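Local structure of AT-less polyketide synthase (Streptomyces platensis subsp. rosaceus, 4QYR) at residues V119-L132 / F142-N154. The protein probably catalyses decarboxylative chain elongation as a ketosynthase domain of the AT-less type I polyketide synthase that makes isomigrastatin. Sequence-based numbering, arbitrary orientation.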
# COMPACT_ATOMS: atom_id res chain seq x y z
N VAL A 119 -7.56 -7.78 2.84
CA VAL A 119 -6.44 -8.04 3.72
C VAL A 119 -5.41 -6.94 3.57
O VAL A 119 -4.86 -6.76 2.49
CB VAL A 119 -5.78 -9.38 3.40
CG1 VAL A 119 -4.49 -9.52 4.21
CG2 VAL A 119 -6.76 -10.54 3.64
N TYR A 120 -5.18 -6.20 4.64
CA TYR A 120 -4.30 -5.02 4.63
C TYR A 120 -3.32 -5.14 5.77
O TYR A 120 -3.69 -5.03 6.93
CB TYR A 120 -5.10 -3.74 4.76
CG TYR A 120 -6.31 -3.70 3.87
CD1 TYR A 120 -6.29 -2.99 2.68
CD2 TYR A 120 -7.47 -4.36 4.22
CE1 TYR A 120 -7.41 -2.94 1.86
CE2 TYR A 120 -8.59 -4.32 3.42
CZ TYR A 120 -8.57 -3.62 2.25
OH TYR A 120 -9.71 -3.61 1.47
N PHE A 121 -2.06 -5.39 5.46
CA PHE A 121 -1.12 -5.75 6.51
C PHE A 121 0.12 -4.86 6.44
O PHE A 121 0.74 -4.72 5.39
CB PHE A 121 -0.76 -7.22 6.38
CG PHE A 121 -0.47 -7.88 7.67
CD1 PHE A 121 -1.42 -8.71 8.25
CD2 PHE A 121 0.74 -7.70 8.32
CE1 PHE A 121 -1.17 -9.34 9.48
CE2 PHE A 121 1.00 -8.33 9.54
CZ PHE A 121 0.05 -9.15 10.11
N GLY A 122 0.48 -4.24 7.56
CA GLY A 122 1.58 -3.29 7.55
C GLY A 122 2.88 -4.01 7.82
O GLY A 122 2.92 -4.91 8.65
N VAL A 123 3.93 -3.60 7.11
CA VAL A 123 5.24 -4.24 7.20
C VAL A 123 6.26 -3.32 6.56
O VAL A 123 5.96 -2.68 5.55
CB VAL A 123 5.22 -5.61 6.49
CG1 VAL A 123 4.69 -5.46 5.08
CG2 VAL A 123 6.60 -6.22 6.45
N SER A 124 7.46 -3.21 7.13
CA SER A 124 8.44 -2.26 6.59
C SER A 124 9.79 -2.85 6.19
O SER A 124 10.33 -2.50 5.16
CB SER A 124 8.69 -1.13 7.59
OG SER A 124 7.51 -0.35 7.74
N GLY A 125 10.35 -3.73 7.00
CA GLY A 125 11.71 -4.16 6.74
C GLY A 125 11.85 -5.49 6.03
O GLY A 125 11.01 -6.36 6.17
N SER A 126 12.92 -5.62 5.26
CA SER A 126 13.32 -6.93 4.75
C SER A 126 14.59 -7.38 5.47
O SER A 126 15.58 -7.73 4.84
CB SER A 126 13.55 -6.88 3.24
OG SER A 126 12.45 -6.27 2.60
N ASP A 127 14.56 -7.35 6.79
CA ASP A 127 15.73 -7.68 7.57
C ASP A 127 16.23 -9.11 7.27
O ASP A 127 17.42 -9.32 7.11
CB ASP A 127 15.44 -7.53 9.07
CG ASP A 127 15.43 -6.07 9.52
OD1 ASP A 127 15.30 -5.15 8.67
OD2 ASP A 127 15.58 -5.84 10.75
N TYR A 128 15.32 -10.07 7.16
CA TYR A 128 15.70 -11.48 6.97
C TYR A 128 16.45 -11.72 5.69
O TYR A 128 17.38 -12.53 5.64
CB TYR A 128 14.47 -12.36 6.99
CG TYR A 128 14.73 -13.84 7.20
CD1 TYR A 128 15.37 -14.29 8.34
CD2 TYR A 128 14.28 -14.78 6.29
CE1 TYR A 128 15.60 -15.63 8.56
CE2 TYR A 128 14.50 -16.14 6.50
CZ TYR A 128 15.16 -16.55 7.64
OH TYR A 128 15.38 -17.89 7.88
N HIS A 129 16.03 -11.04 4.63
CA HIS A 129 16.59 -11.22 3.31
C HIS A 129 18.02 -10.75 3.32
O HIS A 129 18.87 -11.33 2.66
CB HIS A 129 15.78 -10.46 2.27
CG HIS A 129 16.00 -10.91 0.86
ND1 HIS A 129 17.08 -11.68 0.48
CD2 HIS A 129 15.27 -10.71 -0.26
CE1 HIS A 129 17.01 -11.93 -0.81
NE2 HIS A 129 15.91 -11.35 -1.29
N HIS A 130 18.28 -9.70 4.09
CA HIS A 130 19.64 -9.25 4.29
C HIS A 130 20.41 -10.34 5.02
O HIS A 130 21.56 -10.67 4.65
CB HIS A 130 19.68 -7.93 5.07
CG HIS A 130 19.23 -6.74 4.29
ND1 HIS A 130 18.47 -5.73 4.83
CD2 HIS A 130 19.44 -6.39 2.99
CE1 HIS A 130 18.22 -4.81 3.91
NE2 HIS A 130 18.80 -5.19 2.79
N LEU A 131 19.77 -10.93 6.04
CA LEU A 131 20.40 -11.96 6.85
C LEU A 131 20.81 -13.17 6.03
O LEU A 131 21.87 -13.75 6.26
CB LEU A 131 19.45 -12.40 7.96
CG LEU A 131 19.97 -13.50 8.89
CD1 LEU A 131 21.28 -13.08 9.53
CD2 LEU A 131 18.94 -13.84 9.95
N LEU A 132 19.96 -13.55 5.07
CA LEU A 132 20.24 -14.67 4.16
C LEU A 132 21.46 -14.40 3.33
O LEU A 132 22.32 -15.27 3.14
CB LEU A 132 19.06 -14.92 3.22
CG LEU A 132 17.77 -15.51 3.79
CD1 LEU A 132 16.84 -15.84 2.66
CD2 LEU A 132 18.09 -16.74 4.61
N PHE A 142 12.20 -19.92 -3.62
CA PHE A 142 11.44 -19.66 -2.41
C PHE A 142 11.84 -18.36 -1.74
O PHE A 142 11.08 -17.81 -0.93
CB PHE A 142 11.58 -20.81 -1.41
CG PHE A 142 10.86 -22.06 -1.80
CD1 PHE A 142 9.59 -22.00 -2.36
CD2 PHE A 142 11.47 -23.31 -1.65
CE1 PHE A 142 8.94 -23.16 -2.74
CE2 PHE A 142 10.82 -24.46 -2.02
CZ PHE A 142 9.56 -24.39 -2.57
N THR A 143 13.05 -17.88 -2.04
CA THR A 143 13.55 -16.67 -1.38
C THR A 143 12.74 -15.46 -1.79
O THR A 143 12.29 -14.69 -0.95
CB THR A 143 15.00 -16.36 -1.71
OG1 THR A 143 15.80 -17.55 -1.62
CG2 THR A 143 15.52 -15.31 -0.73
N ALA A 144 12.56 -15.31 -3.10
CA ALA A 144 11.79 -14.21 -3.68
C ALA A 144 10.36 -14.17 -3.13
O ALA A 144 9.90 -13.15 -2.62
CB ALA A 144 11.78 -14.33 -5.18
N THR A 145 9.68 -15.29 -3.28
CA THR A 145 8.40 -15.51 -2.65
C THR A 145 8.45 -15.29 -1.13
O THR A 145 7.50 -14.77 -0.53
CB THR A 145 7.93 -16.92 -2.97
OG1 THR A 145 7.05 -16.86 -4.10
CG2 THR A 145 7.22 -17.58 -1.77
N GLY A 146 9.56 -15.66 -0.51
CA GLY A 146 9.62 -15.66 0.93
C GLY A 146 9.90 -14.31 1.52
O GLY A 146 9.91 -14.13 2.74
N ASN A 147 10.14 -13.34 0.65
CA ASN A 147 10.60 -12.06 1.13
C ASN A 147 10.00 -10.84 0.49
O ASN A 147 10.27 -9.74 0.93
CB ASN A 147 12.10 -12.02 1.01
CG ASN A 147 12.75 -12.87 2.05
OD1 ASN A 147 12.88 -12.44 3.20
ND2 ASN A 147 13.13 -14.10 1.68
N ALA A 148 9.19 -11.03 -0.53
CA ALA A 148 8.47 -9.90 -1.11
C ALA A 148 7.34 -9.46 -0.18
O ALA A 148 6.60 -10.30 0.34
CB ALA A 148 7.94 -10.28 -2.47
N HIS A 149 7.19 -8.16 0.05
CA HIS A 149 6.16 -7.69 0.98
C HIS A 149 4.76 -8.04 0.50
O HIS A 149 3.86 -8.33 1.30
CB HIS A 149 6.26 -6.19 1.19
CG HIS A 149 7.43 -5.77 2.02
ND1 HIS A 149 8.15 -6.65 2.79
CD2 HIS A 149 8.01 -4.56 2.19
CE1 HIS A 149 9.12 -6.00 3.40
NE2 HIS A 149 9.06 -4.73 3.05
N SER A 150 4.56 -8.00 -0.81
CA SER A 150 3.30 -8.42 -1.40
C SER A 150 2.90 -9.81 -0.96
O SER A 150 1.72 -10.08 -0.74
CB SER A 150 3.41 -8.39 -2.92
OG SER A 150 4.72 -8.77 -3.31
N MSE A 151 3.88 -10.68 -0.80
CA MSE A 151 3.56 -12.06 -0.45
C MSE A 151 3.01 -12.17 0.95
O MSE A 151 2.12 -12.99 1.21
CB MSE A 151 4.79 -12.95 -0.61
CG MSE A 151 4.94 -13.45 -2.04
SE MSE A 151 3.29 -14.27 -2.70
CE MSE A 151 3.77 -14.34 -4.56
N LEU A 152 3.50 -11.33 1.84
CA LEU A 152 2.97 -11.31 3.18
C LEU A 152 1.44 -11.23 3.14
O LEU A 152 0.76 -12.02 3.78
CB LEU A 152 3.54 -10.13 3.96
CG LEU A 152 3.33 -10.13 5.47
CD1 LEU A 152 4.36 -9.23 6.08
CD2 LEU A 152 1.97 -9.64 5.81
N ALA A 153 0.91 -10.31 2.35
CA ALA A 153 -0.53 -10.14 2.26
C ALA A 153 -1.15 -11.23 1.40
O ALA A 153 -2.10 -11.89 1.82
CB ALA A 153 -0.88 -8.76 1.71
N ASN A 154 -0.61 -11.44 0.21
CA ASN A 154 -1.24 -12.35 -0.74
C ASN A 154 -1.28 -13.79 -0.24
O ASN A 154 -2.27 -14.51 -0.44
CB ASN A 154 -0.53 -12.29 -2.10
CG ASN A 154 -0.56 -10.89 -2.73
OD1 ASN A 154 -1.41 -10.05 -2.42
ND2 ASN A 154 0.36 -10.64 -3.64
O HOH W 1 13.17 -10.17 4.51
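Val123 lays its CG2 methyl over one face of the His149 imidazole, a CH-pi contact of 4.2 Å to the ring centroid, while the carbonyl oxygens of Ser124 and Gly125 lie at the ring's edge. His149 NE2 gives a weak hydrogen bond to Ser124 O (3.3 Å, N-H...O angle 148°), tying the first turn of helix 149-160 to the loop that leaves strand 117-122. Gly125 O accepts a hydrogen bond from Gln91 NE2.

A second imidazole, that of His129, receives Thr143 CG2 over one face, 4.1 Å from its centroid; the same methyl meets Leu132 CD1 tip to tip. The Asn147 amide is tilted 35° from this ring and lies nearly coplanar with the Tyr128 ring, with OD1 at that ring's edge. Asn147 ND2 donates to Thr143 O (2.8 Å), which lies in its amide plane, and OD1 takes a bond from a water that accepts from His129 N. Both ends of the buried amide are thus engaged.

Leu152 splits its branches: CG, anti to the backbone N (chi1 -167°), carries CD1 to Val123 CB and CD2 to the Phe121 ring, where Leu152 CD2 meets Phe121 CD2 obliquely at 3.4 Å. Helices 127-132 and 142-147 run roughly antiparallel. His129 and His149 also meet His130 and Asp170 of the second subunit, bringing helices 127-135 and 149-160 to the dimer interface, the latter packed against strand 117-122 of the mixed sheet in the N-terminal half of the thiolase-fold ketosynthase.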